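Local coordinates for protein CbsA (Xanthomonas oryzae pv. oryzae, PDB 5XYH) that probably hydrolyses 1,4-beta-glucosidic links of cellulose as a cell-wall-degrading exoglucanase (cellobiosidase) of the rice bacterial blight pathogen, at residues A[7-15]-A[79-88]; A[145-153]-A[165-175]. All blocks are in the same frame, centred on the assembly; numbering follows the deposited sequence.

Contact 1 of 2, residues A[7-15]-A[79-88]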
# COMPACT_ATOMS: atom_id res chain seq x y z
N PRO A 7 3.60 13.90 11.01
CA PRO A 7 3.00 13.34 12.23
C PRO A 7 3.76 12.18 12.82
O PRO A 7 3.46 11.78 13.95
CB PRO A 7 1.61 12.90 11.77
CG PRO A 7 1.83 12.53 10.32
CD PRO A 7 2.86 13.51 9.80
N PHE A 8 4.72 11.60 12.09
CA PHE A 8 5.46 10.47 12.63
C PHE A 8 6.59 10.90 13.56
O PHE A 8 7.07 10.07 14.33
CB PHE A 8 6.01 9.62 11.48
CG PHE A 8 4.93 8.94 10.68
CD1 PHE A 8 4.48 7.68 11.03
CD2 PHE A 8 4.34 9.58 9.61
CE1 PHE A 8 3.48 7.06 10.30
CE2 PHE A 8 3.35 8.96 8.88
CZ PHE A 8 2.92 7.71 9.22
N VAL A 9 7.01 12.16 13.50
CA VAL A 9 8.19 12.58 14.24
C VAL A 9 7.90 12.51 15.73
O VAL A 9 6.93 13.11 16.21
CB VAL A 9 8.62 14.00 13.84
CG1 VAL A 9 9.70 14.49 14.79
CG2 VAL A 9 9.10 14.01 12.40
N GLY A 10 8.73 11.77 16.46
CA GLY A 10 8.57 11.64 17.90
C GLY A 10 7.40 10.82 18.37
O GLY A 10 7.14 10.76 19.57
N ALA A 11 6.69 10.14 17.46
CA ALA A 11 5.45 9.46 17.81
C ALA A 11 5.63 7.95 17.83
O ALA A 11 6.38 7.38 17.03
CB ALA A 11 4.33 9.81 16.82
N SER A 12 4.92 7.29 18.75
CA SER A 12 4.75 5.85 18.65
C SER A 12 3.64 5.56 17.64
O SER A 12 3.03 6.47 17.07
CB SER A 12 4.46 5.25 20.02
OG SER A 12 3.27 5.77 20.59
N GLY A 13 3.37 4.27 17.43
CA GLY A 13 2.32 3.86 16.52
C GLY A 13 1.39 2.86 17.17
O GLY A 13 1.78 2.08 18.04
N TYR A 14 0.15 2.87 16.71
CA TYR A 14 -0.88 1.98 17.24
C TYR A 14 -0.66 0.55 16.76
O TYR A 14 -0.52 0.30 15.55
CB TYR A 14 -2.26 2.51 16.80
CG TYR A 14 -3.40 1.52 16.92
CD1 TYR A 14 -3.75 0.98 18.15
CD2 TYR A 14 -4.12 1.13 15.80
CE1 TYR A 14 -4.79 0.08 18.27
CE2 TYR A 14 -5.17 0.23 15.91
CZ TYR A 14 -5.50 -0.30 17.15
OH TYR A 14 -6.53 -1.20 17.28
N VAL A 15 -0.58 -0.38 17.70
CA VAL A 15 -0.38 -1.80 17.41
C VAL A 15 -1.74 -2.49 17.44
O VAL A 15 -2.38 -2.58 18.50
CB VAL A 15 0.61 -2.45 18.40
CG1 VAL A 15 0.72 -3.95 18.15
CG2 VAL A 15 2.01 -1.77 18.33
N GLN A 79 -2.69 2.83 24.37
CA GLN A 79 -1.29 2.62 24.08
C GLN A 79 -0.49 3.92 24.07
O GLN A 79 0.74 3.86 23.95
CB GLN A 79 -1.12 1.90 22.74
CG GLN A 79 -1.98 0.66 22.60
CD GLN A 79 -1.81 -0.03 21.25
OE1 GLN A 79 -0.94 0.34 20.45
NE2 GLN A 79 -2.65 -1.03 21.00
N LYS A 80 -1.14 5.08 24.21
CA LYS A 80 -0.44 6.35 24.12
C LYS A 80 0.43 6.60 25.35
O LYS A 80 -0.06 6.56 26.48
CB LYS A 80 -1.44 7.50 23.94
CG LYS A 80 -0.75 8.86 23.72
CD LYS A 80 -1.75 10.02 23.63
CE LYS A 80 -1.04 11.33 23.27
NZ LYS A 80 0.19 11.62 24.10
N LYS A 81 1.71 6.87 25.12
CA LYS A 81 2.61 7.21 26.22
C LYS A 81 2.43 8.67 26.62
O LYS A 81 2.04 9.52 25.80
CB LYS A 81 4.07 6.94 25.83
CG LYS A 81 5.14 7.35 26.85
CD LYS A 81 6.53 6.92 26.37
CE LYS A 81 7.29 6.13 27.43
NZ LYS A 81 8.77 6.17 27.22
N ALA A 82 2.71 8.96 27.89
CA ALA A 82 2.56 10.32 28.42
C ALA A 82 3.41 11.32 27.64
O ALA A 82 4.61 11.10 27.44
CB ALA A 82 2.96 10.34 29.90
N ASN A 83 2.78 12.41 27.21
CA ASN A 83 3.45 13.50 26.51
C ASN A 83 4.14 13.03 25.23
O ASN A 83 5.10 13.66 24.77
CB ASN A 83 4.47 14.21 27.41
CG ASN A 83 3.85 14.75 28.68
OD1 ASN A 83 2.77 15.35 28.66
ND2 ASN A 83 4.52 14.51 29.81
N THR A 84 3.67 11.93 24.66
CA THR A 84 4.26 11.36 23.46
C THR A 84 3.15 11.20 22.43
O THR A 84 2.11 10.58 22.73
CB THR A 84 4.93 10.01 23.76
OG1 THR A 84 5.85 10.19 24.84
CG2 THR A 84 5.66 9.47 22.53
N PRO A 85 3.29 11.76 21.23
CA PRO A 85 2.25 11.55 20.21
C PRO A 85 2.22 10.09 19.79
O PRO A 85 3.16 9.32 20.01
CB PRO A 85 2.69 12.46 19.07
CG PRO A 85 4.16 12.60 19.23
CD PRO A 85 4.40 12.58 20.72
N ILE A 86 1.10 9.70 19.17
CA ILE A 86 0.91 8.36 18.63
C ILE A 86 0.16 8.49 17.30
O ILE A 86 -0.77 9.30 17.19
CB ILE A 86 0.14 7.46 19.64
CG1 ILE A 86 -0.00 6.03 19.12
CG2 ILE A 86 -1.22 8.07 19.97
CD1 ILE A 86 -0.62 5.07 20.14
N THR A 87 0.58 7.73 16.29
CA THR A 87 -0.12 7.72 15.01
C THR A 87 -1.00 6.48 14.91
O THR A 87 -0.61 5.38 15.34
CB THR A 87 0.85 7.79 13.82
OG1 THR A 87 1.75 6.68 13.80
CG2 THR A 87 1.65 9.07 13.86
N VAL A 88 -2.22 6.66 14.38
CA VAL A 88 -3.16 5.58 14.13
C VAL A 88 -3.33 5.46 12.62
O VAL A 88 -3.86 6.37 11.97
CB VAL A 88 -4.51 5.82 14.82
CG1 VAL A 88 -5.45 4.65 14.56
CG2 VAL A 88 -4.31 6.01 16.31
O HOH W 1 4.42 6.45 14.49
O HOH W 2 2.69 3.48 21.95
O HOH W 3 2.49 7.68 22.45
O HOH W 4 2.11 1.42 20.54
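Gln79 grips the backbone of Val15 with both ends of its amide. OE1 accepts from Val15 N at 2.9 Å through a lone pair in the carbonyl plane, and NE2 donates to Val15 O at 3.0 Å. Both bonds are almost straight at the hydrogen (176°). The side chain is extended beyond CG, with chi2 at 179°, which carries the amide out to this backbone, and the paired bonds fix its rotation. The Tyr14 ring lies beside it, its plane 33° from that of the amide. Tyr14 OH is held by His72 in helix 69-79.

Between the two segments Ser12 pairs with Ile86, and Gly13 with Thr87, as parallel bridges. Ser12 N donates to Pro85 O, Thr87 N donates to Ser12 O at 2.9 Å, and Tyr14 N donates to Thr87 O, so strand 12-13 adds to the side of strand 86-92, whose other parallel neighbours include strand 140-145. This places the N-terminal segment on the parallel sheet of the family 6 distorted barrel. Packing is close where Thr87 CG2 comes to 3.3 Å from Pro7 O. The same methyl stands 4.2 Å above one face of the Phe8 ring, offset toward its rim. Ala11, the last residue of a type II turn that begins at Phe8 and has Gly10 at positive phi, meets Pro85 CG with its CB at 3.7 Å.

The side of Ser12 is looser and wet. Its OG is bonded to water 2 and water 3; water 2 donates to Gln79 O, while water 3 accepts from Lys81 N and donates to Thr84 O. OG otherwise meets Ile86 CG1 at 3.6 Å, a van der Waals contact. A further water donates to both Gly13 O and Gln79 OE1.

Contact 2 of 2, residues A[145-153]-A[165-175]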
# COMPACT_ATOMS: atom_id res chain seq x y z
N ILE A 145 -4.96 7.29 1.49
CA ILE A 145 -6.15 7.71 0.75
C ILE A 145 -6.31 6.86 -0.52
O ILE A 145 -5.56 7.03 -1.48
CB ILE A 145 -6.10 9.20 0.41
CG1 ILE A 145 -6.06 10.04 1.70
CG2 ILE A 145 -7.31 9.57 -0.47
CD1 ILE A 145 -7.32 9.94 2.56
N GLU A 146 -7.31 5.97 -0.50
CA GLU A 146 -7.82 5.15 -1.60
C GLU A 146 -6.73 4.56 -2.48
O GLU A 146 -6.52 5.02 -3.62
CB GLU A 146 -8.82 5.95 -2.44
CG GLU A 146 -10.13 6.30 -1.69
CD GLU A 146 -11.00 5.09 -1.37
OE1 GLU A 146 -10.79 4.01 -1.99
OE2 GLU A 146 -11.90 5.23 -0.51
N PRO A 147 -6.03 3.53 -2.01
CA PRO A 147 -5.09 2.81 -2.87
C PRO A 147 -5.77 2.27 -4.11
O PRO A 147 -6.98 2.01 -4.13
CB PRO A 147 -4.59 1.67 -1.98
CG PRO A 147 -4.95 2.02 -0.60
CD PRO A 147 -6.11 2.96 -0.65
N ASP A 148 -4.98 2.13 -5.17
CA ASP A 148 -5.40 1.51 -6.41
C ASP A 148 -6.52 2.29 -7.09
O ASP A 148 -7.42 1.71 -7.70
CB ASP A 148 -5.82 0.06 -6.17
CG ASP A 148 -5.84 -0.76 -7.43
OD1 ASP A 148 -5.08 -0.44 -8.38
OD2 ASP A 148 -6.63 -1.73 -7.48
N SER A 149 -6.52 3.62 -6.98
CA SER A 149 -7.58 4.40 -7.58
C SER A 149 -6.98 5.26 -8.69
O SER A 149 -6.91 4.80 -9.85
CB SER A 149 -8.32 5.23 -6.53
OG SER A 149 -7.46 6.18 -5.92
N LEU A 150 -6.54 6.48 -8.39
CA LEU A 150 -6.15 7.45 -9.40
C LEU A 150 -5.13 6.96 -10.42
O LEU A 150 -5.31 7.25 -11.62
CB LEU A 150 -5.63 8.73 -8.72
CG LEU A 150 -6.68 9.53 -7.94
CD1 LEU A 150 -6.10 10.86 -7.47
CD2 LEU A 150 -7.90 9.75 -8.80
N PRO A 151 -4.05 6.25 -10.05
CA PRO A 151 -3.06 5.84 -11.07
C PRO A 151 -3.67 5.09 -12.25
O PRO A 151 -3.17 5.22 -13.38
CB PRO A 151 -2.10 4.94 -10.29
CG PRO A 151 -2.22 5.40 -8.88
CD PRO A 151 -3.66 5.76 -8.71
N ASN A 152 -4.75 4.33 -12.04
CA ASN A 152 -5.37 3.61 -13.14
C ASN A 152 -5.94 4.55 -14.19
O ASN A 152 -6.03 4.18 -15.36
CB ASN A 152 -6.46 2.68 -12.63
CG ASN A 152 -5.94 1.64 -11.68
OD1 ASN A 152 -5.10 0.81 -12.05
ND2 ASN A 152 -6.43 1.67 -10.43
N LEU A 153 -6.33 5.76 -13.79
CA LEU A 153 -6.83 6.71 -14.77
C LEU A 153 -5.74 7.16 -15.75
O LEU A 153 -6.06 7.61 -16.85
CB LEU A 153 -7.43 7.94 -14.08
CG LEU A 153 -8.48 7.70 -13.00
CD1 LEU A 153 -9.09 9.03 -12.62
CD2 LEU A 153 -9.56 6.74 -13.49
N ALA A 165 -14.31 5.21 -14.83
CA ALA A 165 -13.90 5.90 -13.61
C ALA A 165 -13.42 7.31 -13.92
O ALA A 165 -13.62 8.23 -13.12
CB ALA A 165 -12.79 5.14 -12.91
N SER A 166 -12.79 7.48 -15.08
CA SER A 166 -12.32 8.80 -15.49
C SER A 166 -13.47 9.66 -16.00
O SER A 166 -13.74 10.74 -15.47
CB SER A 166 -11.25 8.65 -16.56
OG SER A 166 -10.66 9.90 -16.80
N SER A 167 -14.15 9.18 -17.05
CA SER A 167 -15.14 9.99 -17.75
C SER A 167 -16.33 10.33 -16.87
O SER A 167 -16.93 11.40 -17.03
CB SER A 167 -15.60 9.26 -19.02
OG SER A 167 -16.36 8.11 -18.70
N SER A 168 -16.68 9.44 -15.93
CA SER A 168 -17.77 9.73 -15.01
C SER A 168 -17.39 10.78 -13.98
O SER A 168 -18.28 11.34 -13.32
CB SER A 168 -18.20 8.46 -14.28
OG SER A 168 -17.20 8.06 -13.35
N GLY A 169 -16.10 11.05 -13.79
CA GLY A 169 -15.66 11.95 -12.74
C GLY A 169 -15.72 11.38 -11.34
O GLY A 169 -15.34 12.08 -10.40
N ILE A 170 -16.14 10.12 -11.18
CA ILE A 170 -16.49 9.63 -9.85
C ILE A 170 -15.24 9.41 -8.99
O ILE A 170 -15.25 9.75 -7.80
CB ILE A 170 -17.35 8.36 -9.95
CG1 ILE A 170 -18.71 8.73 -10.56
CG2 ILE A 170 -17.54 7.74 -8.59
CD1 ILE A 170 -19.66 7.53 -10.79
N TYR A 171 -14.16 8.85 -9.55
CA TYR A 171 -12.94 8.71 -8.76
C TYR A 171 -12.49 10.06 -8.21
O TYR A 171 -12.23 10.19 -7.02
CB TYR A 171 -11.81 8.09 -9.59
CG TYR A 171 -11.75 6.59 -9.59
CD1 TYR A 171 -12.87 5.82 -9.28
CD2 TYR A 171 -10.57 5.92 -9.92
CE1 TYR A 171 -12.81 4.43 -9.30
CE2 TYR A 171 -10.50 4.54 -9.94
CZ TYR A 171 -11.62 3.80 -9.64
OH TYR A 171 -11.53 2.43 -9.66
N GLU A 172 -12.42 11.07 -9.08
CA GLU A 172 -11.97 12.39 -8.65
C GLU A 172 -12.94 13.00 -7.65
O GLU A 172 -12.52 13.68 -6.71
CB GLU A 172 -11.80 13.31 -9.87
CG GLU A 172 -10.67 12.84 -10.78
CD GLU A 172 -10.70 13.50 -12.15
OE1 GLU A 172 -10.06 14.56 -12.30
OE2 GLU A 172 -11.35 12.94 -13.07
N ALA A 173 -14.25 12.76 -7.83
CA ALA A 173 -15.23 13.29 -6.89
C ALA A 173 -15.10 12.62 -5.53
O ALA A 173 -15.19 13.28 -4.50
CB ALA A 173 -16.65 13.13 -7.43
N GLY A 174 -14.87 11.30 -5.52
CA GLY A 174 -14.68 10.59 -4.26
C GLY A 174 -13.45 11.04 -3.50
O GLY A 174 -13.49 11.21 -2.28
N ILE A 175 -12.32 11.21 -4.20
CA ILE A 175 -11.10 11.66 -3.53
C ILE A 175 -11.30 13.05 -2.95
O ILE A 175 -10.92 13.33 -1.81
CB ILE A 175 -9.91 11.64 -4.50
CG1 ILE A 175 -9.67 10.24 -5.08
CG2 ILE A 175 -8.66 12.19 -3.79
CD1 ILE A 175 -8.85 9.33 -4.23
O HOH W 5 -10.03 2.08 -6.68
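The carbonyl oxygen of Ser149 approaches the ring of Tyr171 at its edge, near the ring plane, with Ser149 O 3.6 Å from Tyr171 CE2. This polar approach stands out in an interface whose other direct contacts are largely apolar. One face of the same ring carries Ala165 CB, 3.5 Å above its plane and over its centre, a CH-pi-like placement within segment 165-175. Leu153 CD2 touches both, lying 3.7 Å from Ala165 CB and 3.8 Å from Tyr171 CD2, and reaches the ring obliquely.

Farther along helix 170-183, Ile175 CD1 rests against Glu146 CB and Ser149 OG, which lie on the same side of it, each 3.8 Å away, while Ile175 CG1 meets Leu150 CD2. Ser149 OG sits between its own backbone N and carbonyl carbon (chi1 63°), from where it bonds to Glu146 O at 2.7 Å, bracing the loop that leaves strand 140-145. Both carboxylate oxygens of Glu146 are satisfied elsewhere, by Tyr119 and by the backbone of Asp94 and Met95. A water donates to Asp148 O and, weakly, to Tyr171 OH, whose stronger partner is Gly97 O.

The link between helices 160-167 and 170-183 includes Gly169, at positive phi (75°) and N-cap of the second, consistent with the turn bringing Ala165 CB over the Tyr171 ring. Strand 140-145, helix 170-183 and parallel strand 188-193 form a beta-alpha-beta crossover of the family 6 distorted barrel. The contact lies in its connection, packing the start of helix 150-155 against both helices, with helix 206-218 touching Leu150 and Ile175, and strand 188-193 bordering Ile145 and Ile175.

From the N terminus, contact 1 closes first: residues 7-15 wait for 79-88, and the 63 residues between them hold strand 49-51 and most of their length in helix, ending in helix 69-79. The chain then runs up strand 86-92, along helix 113-131 and into strand 140-145, after which contact 2 closes a short loop of 11 residues. The two loops are in series and neither nest nor cross. Contact 1 lies at the start of strand 86-92 and contact 2 just past the end of its parallel neighbour 140-145, so they sit at opposite ends of the parallel strands; their centres are about 31 Å apart, their nearest atoms about 11 Å.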